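Local coordinates for protein TRAP dicarboxylate transporter, DctP subunit (Ochrobactrum anthropi, PDB 4P47) that probably captures a small solute, perhaps a dicarboxylate, in the periplasm and delivers it to a TRAP-type membrane transporter for uptake, at residues A[44-58]-A[259-271]. Residues are numbered along the deposited sequence; the frame is centred on the assembly and turned at random.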
loop_
_atom_site.group_PDB
_atom_site.type_symbol
_atom_site.label_atom_id
_atom_site.label_comp_id
_atom_site.label_asym_id
_atom_site.label_seq_id
_atom_site.Cartn_x
_atom_site.Cartn_y
_atom_site.Cartn_z
ATOM N N GLN A 44 9.625 0.012 5.488
ATOM C CA GLN A 44 9.950 -0.873 4.381
ATOM C C GLN A 44 11.380 -1.400 4.486
ATOM O O GLN A 44 11.622 -2.607 4.394
ATOM C CB GLN A 44 9.768 -0.135 3.069
ATOM C CG GLN A 44 10.075 -0.970 1.850
ATOM C CD GLN A 44 10.093 -0.125 0.605
ATOM O OE1 GLN A 44 10.974 0.716 0.428
ATOM N NE2 GLN A 44 9.129 -0.324 -0.259
ATOM N N VAL A 45 12.340 -0.507 4.671
ATOM C CA VAL A 45 13.728 -0.926 4.726
ATOM C C VAL A 45 14.036 -1.642 6.034
ATOM O O VAL A 45 14.839 -2.572 6.058
ATOM C CB VAL A 45 14.676 0.238 4.451
ATOM C CG1 VAL A 45 16.109 -0.226 4.521
ATOM C CG2 VAL A 45 14.362 0.819 3.084
ATOM N N THR A 46 13.370 -1.263 7.111
ATOM C CA THR A 46 13.526 -1.995 8.355
ATOM C C THR A 46 13.072 -3.443 8.156
ATOM O O THR A 46 13.710 -4.367 8.652
ATOM C CB THR A 46 12.785 -1.274 9.484
ATOM O OG1 THR A 46 13.344 0.039 9.600
ATOM C CG2 THR A 46 12.955 -2.004 10.804
ATOM N N GLY A 47 11.992 -3.637 7.418
ATOM C CA GLY A 47 11.550 -4.987 7.086
ATOM C C GLY A 47 12.561 -5.723 6.217
ATOM O O GLY A 47 12.831 -6.913 6.422
ATOM N N MET A 48 13.134 -5.028 5.243
ATOM C CA MET A 48 14.147 -5.627 4.377
ATOM C C MET A 48 15.372 -6.079 5.167
ATOM O O MET A 48 15.944 -7.132 4.903
ATOM C CB MET A 48 14.582 -4.629 3.312
ATOM C CG MET A 48 13.478 -4.325 2.306
ATOM S SD MET A 48 13.816 -2.888 1.275
ATOM C CE MET A 48 15.065 -3.574 0.175
ATOM N N GLU A 49 15.760 -5.287 6.158
ATOM C CA GLU A 49 16.905 -5.628 7.002
ATOM C C GLU A 49 16.618 -6.853 7.853
ATOM O O GLU A 49 17.473 -7.725 8.005
ATOM C CB GLU A 49 17.277 -4.434 7.900
ATOM C CG GLU A 49 17.865 -3.285 7.110
ATOM C CD GLU A 49 17.903 -1.971 7.867
ATOM O OE1 GLU A 49 17.214 -1.837 8.896
ATOM O OE2 GLU A 49 18.632 -1.067 7.411
ATOM N N LYS A 50 15.405 -6.943 8.392
ATOM C CA LYS A 50 14.999 -8.124 9.134
ATOM C C LYS A 50 15.016 -9.359 8.235
ATOM O O LYS A 50 15.533 -10.420 8.622
ATOM C CB LYS A 50 13.620 -7.934 9.775
ATOM C CG LYS A 50 13.080 -9.143 10.540
ATOM C CD LYS A 50 13.922 -9.565 11.720
ATOM C CE LYS A 50 14.008 -8.491 12.743
ATOM N NZ LYS A 50 14.675 -9.056 13.957
ATOM N N PHE A 51 14.433 -9.233 7.044
ATOM C CA PHE A 51 14.450 -10.309 6.052
ATOM C C PHE A 51 15.882 -10.787 5.790
ATOM O O PHE A 51 16.181 -11.984 5.831
ATOM C CB PHE A 51 13.769 -9.841 4.763
ATOM C CG PHE A 51 13.883 -10.828 3.638
ATOM C CD1 PHE A 51 13.030 -11.938 3.562
ATOM C CD2 PHE A 51 14.857 -10.696 2.667
ATOM C CE1 PHE A 51 13.144 -12.854 2.541
ATOM C CE2 PHE A 51 14.960 -11.616 1.646
ATOM C CZ PHE A 51 14.091 -12.699 1.587
ATOM N N ALA A 52 16.773 -9.843 5.500
ATOM C CA ALA A 52 18.166 -10.187 5.181
ATOM C C ALA A 52 18.829 -10.936 6.338
ATOM O O ALA A 52 19.556 -11.901 6.129
ATOM C CB ALA A 52 18.955 -8.922 4.843
ATOM N N GLU A 53 18.587 -10.486 7.557
ATOM C CA GLU A 53 19.205 -11.109 8.719
ATOM C C GLU A 53 18.679 -12.510 8.951
ATOM O O GLU A 53 19.436 -13.430 9.276
ATOM C CB GLU A 53 18.985 -10.249 9.955
ATOM C CG GLU A 53 19.519 -10.864 11.242
ATOM C CD GLU A 53 21.034 -11.165 11.232
ATOM O OE1 GLU A 53 21.804 -10.490 10.505
ATOM O OE2 GLU A 53 21.478 -12.087 11.973
ATOM N N LEU A 54 17.376 -12.688 8.769
ATOM C CA LEU A 54 16.779 -14.011 8.915
ATOM C C LEU A 54 17.302 -14.974 7.863
ATOM O O LEU A 54 17.571 -16.133 8.144
ATOM C CB LEU A 54 15.252 -13.914 8.844
ATOM C CG LEU A 54 14.615 -13.182 10.023
ATOM C CD1 LEU A 54 13.113 -13.025 9.754
ATOM C CD2 LEU A 54 14.875 -13.925 11.319
ATOM N N VAL A 55 17.456 -14.521 6.635
ATOM C CA VAL A 55 17.995 -15.377 5.611
ATOM C C VAL A 55 19.455 -15.772 5.913
ATOM O O VAL A 55 19.864 -16.919 5.712
ATOM C CB VAL A 55 17.877 -14.693 4.225
ATOM C CG1 VAL A 55 18.640 -15.457 3.171
ATOM C CG2 VAL A 55 16.401 -14.578 3.822
ATOM N N LYS A 56 20.242 -14.811 6.383
ATOM C CA LYS A 56 21.629 -15.041 6.745
ATOM C C LYS A 56 21.712 -16.104 7.844
ATOM O O LYS A 56 22.527 -17.018 7.767
ATOM C CB LYS A 56 22.227 -13.714 7.199
ATOM C CG LYS A 56 23.675 -13.776 7.677
ATOM C CD LYS A 56 24.211 -12.339 7.789
ATOM C CE LYS A 56 25.698 -12.271 8.068
ATOM N NZ LYS A 56 25.977 -12.725 9.432
ATOM N N GLU A 57 20.848 -15.996 8.843
ATOM C CA GLU A 57 20.851 -16.926 9.967
ATOM C C GLU A 57 20.416 -18.310 9.519
ATOM O O GLU A 57 21.115 -19.303 9.743
ATOM C CB GLU A 57 19.949 -16.409 11.092
ATOM C CG GLU A 57 20.510 -15.184 11.802
ATOM C CD GLU A 57 19.498 -14.500 12.713
ATOM O OE1 GLU A 57 18.357 -15.005 12.862
ATOM O OE2 GLU A 57 19.825 -13.425 13.262
ATOM N N LYS A 58 19.284 -18.376 8.831
ATOM C CA LYS A 58 18.690 -19.662 8.488
ATOM C C LYS A 58 19.532 -20.426 7.505
ATOM O O LYS A 58 19.501 -21.655 7.493
ATOM C CB LYS A 58 17.304 -19.438 7.879
ATOM C CG LYS A 58 16.264 -18.992 8.866
ATOM C CD LYS A 58 14.984 -18.572 8.106
ATOM C CE LYS A 58 13.873 -18.119 9.032
ATOM N NZ LYS A 58 13.178 -19.225 9.714
ATOM N N VAL A 259 13.835 -21.285 3.225
ATOM C CA VAL A 259 14.498 -20.209 3.974
ATOM C C VAL A 259 13.907 -18.863 3.597
ATOM O O VAL A 259 13.568 -18.041 4.457
ATOM C CB VAL A 259 16.019 -20.186 3.691
ATOM C CG1 VAL A 259 16.618 -18.863 4.140
ATOM C CG2 VAL A 259 16.714 -21.375 4.366
ATOM N N ILE A 260 13.778 -18.644 2.300
ATOM C CA ILE A 260 13.312 -17.364 1.786
ATOM C C ILE A 260 11.868 -17.117 2.176
ATOM O O ILE A 260 11.525 -16.021 2.602
ATOM C CB ILE A 260 13.523 -17.279 0.254
ATOM C CG1 ILE A 260 15.027 -17.236 -0.050
ATOM C CG2 ILE A 260 12.811 -16.068 -0.329
ATOM C CD1 ILE A 260 15.330 -17.552 -1.467
ATOM N N GLU A 261 11.026 -18.145 2.052
ATOM C CA GLU A 261 9.609 -18.049 2.423
ATOM C C GLU A 261 9.454 -17.806 3.914
ATOM O O GLU A 261 8.722 -16.926 4.337
ATOM C CB GLU A 261 8.861 -19.329 2.026
ATOM C CG GLU A 261 8.743 -19.474 0.522
ATOM C CD GLU A 261 8.328 -20.853 0.075
ATOM O OE1 GLU A 261 8.679 -21.835 0.755
ATOM O OE2 GLU A 261 7.677 -20.955 -0.977
ATOM N N GLN A 262 10.168 -18.574 4.733
ATOM C CA GLN A 262 10.077 -18.392 6.180
ATOM C C GLN A 262 10.456 -16.964 6.558
ATOM O O GLN A 262 9.798 -16.313 7.377
ATOM C CB GLN A 262 10.998 -19.376 6.919
ATOM C CG GLN A 262 10.544 -20.816 6.819
ATOM C CD GLN A 262 11.623 -21.788 7.224
ATOM O OE1 GLN A 262 12.621 -21.411 7.832
ATOM N NE2 GLN A 262 11.418 -23.052 6.894
ATOM N N ALA A 263 11.552 -16.483 5.976
ATOM C CA ALA A 263 12.034 -15.148 6.282
ATOM C C ALA A 263 11.047 -14.078 5.810
ATOM O O ALA A 263 10.846 -13.073 6.496
ATOM C CB ALA A 263 13.412 -14.941 5.665
ATOM N N ALA A 264 10.435 -14.283 4.648
ATOM C CA ALA A 264 9.490 -13.289 4.144
ATOM C C ALA A 264 8.281 -13.140 5.056
ATOM O O ALA A 264 7.818 -12.014 5.304
ATOM C CB ALA A 264 9.036 -13.658 2.758
ATOM N N VAL A 265 7.748 -14.242 5.565
ATOM C CA VAL A 265 6.541 -14.152 6.396
ATOM C C VAL A 265 6.869 -13.723 7.821
ATOM O O VAL A 265 6.084 -13.010 8.440
ATOM C CB VAL A 265 5.679 -15.456 6.381
ATOM C CG1 VAL A 265 5.201 -15.741 4.981
ATOM C CG2 VAL A 265 6.420 -16.642 6.960
ATOM N N GLU A 266 8.026 -14.130 8.363
ATOM C CA GLU A 266 8.440 -13.659 9.656
ATOM C C GLU A 266 8.734 -12.148 9.577
ATOM O O GLU A 266 8.306 -11.373 10.438
ATOM C CB GLU A 266 9.647 -14.458 10.186
ATOM C CG GLU A 266 10.058 -14.038 11.595
ATOM C CD GLU A 266 11.217 -14.823 12.174
ATOM O OE1 GLU A 266 11.672 -15.801 11.557
ATOM O OE2 GLU A 266 11.691 -14.399 13.249
ATOM N N ALA A 267 9.429 -11.705 8.529
ATOM C CA ALA A 267 9.723 -10.285 8.378
ATOM C C ALA A 267 8.439 -9.479 8.183
ATOM O O ALA A 267 8.346 -8.352 8.643
ATOM C CB ALA A 267 10.691 -10.039 7.239
ATOM N N ARG A 268 7.459 -10.054 7.511
ATOM C CA ARG A 268 6.166 -9.412 7.322
ATOM C C ARG A 268 5.549 -8.963 8.631
ATOM O O ARG A 268 5.135 -7.809 8.771
ATOM C CB ARG A 268 5.203 -10.371 6.617
ATOM C CG ARG A 268 3.751 -9.929 6.609
ATOM C CD ARG A 268 2.851 -11.041 6.141
ATOM N NE ARG A 268 2.652 -12.025 7.207
ATOM C CZ ARG A 268 2.117 -13.220 7.035
ATOM N NH1 ARG A 268 1.746 -13.643 5.847
ATOM N NH2 ARG A 268 1.984 -14.012 8.091
ATOM N N ASP A 269 5.462 -9.873 9.597
ATOM C CA ASP A 269 4.751 -9.556 10.836
ATOM C C ASP A 269 5.499 -8.459 11.581
ATOM O O ASP A 269 4.898 -7.536 12.154
ATOM C CB ASP A 269 4.623 -10.775 11.742
ATOM C CG ASP A 269 3.820 -11.894 11.120
ATOM O OD1 ASP A 269 3.122 -11.667 10.112
ATOM O OD2 ASP A 269 3.898 -13.022 11.683
ATOM N N TYR A 270 6.822 -8.533 11.551
ATOM C CA TYR A 270 7.665 -7.535 12.174
ATOM C C TYR A 270 7.538 -6.180 11.469
ATOM O O TYR A 270 7.442 -5.139 12.121
ATOM C CB TYR A 270 9.120 -8.037 12.129
ATOM C CG TYR A 270 10.191 -7.039 12.453
ATOM C CD1 TYR A 270 10.529 -6.735 13.764
ATOM C CD2 TYR A 270 10.893 -6.427 11.441
ATOM C CE1 TYR A 270 11.540 -5.811 14.047
ATOM C CE2 TYR A 270 11.883 -5.533 11.704
ATOM C CZ TYR A 270 12.207 -5.219 12.991
ATOM O OH TYR A 270 13.224 -4.309 13.200
ATOM N N GLN A 271 7.566 -6.196 10.142
ATOM C CA GLN A 271 7.508 -4.968 9.347
ATOM C C GLN A 271 6.193 -4.222 9.623
ATOM O O GLN A 271 6.161 -2.991 9.743
ATOM C CB GLN A 271 7.627 -5.289 7.850
ATOM C CG GLN A 271 7.765 -4.062 6.963
ATOM C CD GLN A 271 6.446 -3.397 6.616
ATOM O OE1 GLN A 271 5.406 -4.034 6.561
ATOM N NE2 GLN A 271 6.498 -2.099 6.354
HETATM O O HOH W 1 15.202 -4.699 11.139
HETATM O O HOH W 2 13.848 -17.422 12.381
HETATM O O HOH W 3 10.897 -17.980 10.555
#
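The ring of Y270 reaches across to K50, whose bent side chain folds over one ring face and sets CE 3.7 Å from the ring centroid. NZ lies further out, 4.7 Å from the centroid, so a CH-pi contact is joined by a cation-pi interaction. The phenol crosses T46 at about a right angle, its OH 3.3 Å from T46 CG2, and a water links that hydroxyl to T46 O. Were Y270 an alanine, the K50 chain would probably lose the face it lies on, and T46 O its water link to the other helix.

Deeper in, F51 enters a hole formed by I260, A263, A264 and A267. With CG anti to the backbone N (chi1 173°), the ring turns its edge to the helix backbone, CE1 3.6 Å from I260 O, while V55 CG2 sits over one face, near the rim. Small alanines suit this site because they let the ring edge reach the main chain, the A263 methyl lying off the ring plane and A267 CB against F51 CB. At the Q271 end, the missing side chain of G47 lets Q271 CG come 3.9 Å from G47 CA, where a CB would clash. L54 lays its methyls against the E266 carboxylate.

At the far end, K58 runs over V259 and bends at chi4 to donate from NZ to Q262 OE1 (2.9 Å). K58 NZ and E266 OE1 lie 4.2 Å apart, beyond a salt bridge, with two waters between them, one held weakly by NZ and the other doubtfully close to the carboxylate.

The helices run roughly antiparallel, their directions 144° apart, and pack beside strands 63-68 and 141-156 of the solute-binding fold. The chemistry implies an apolar seam fixed by shape, with amphipathic lysines bringing their charges to its more exposed margin.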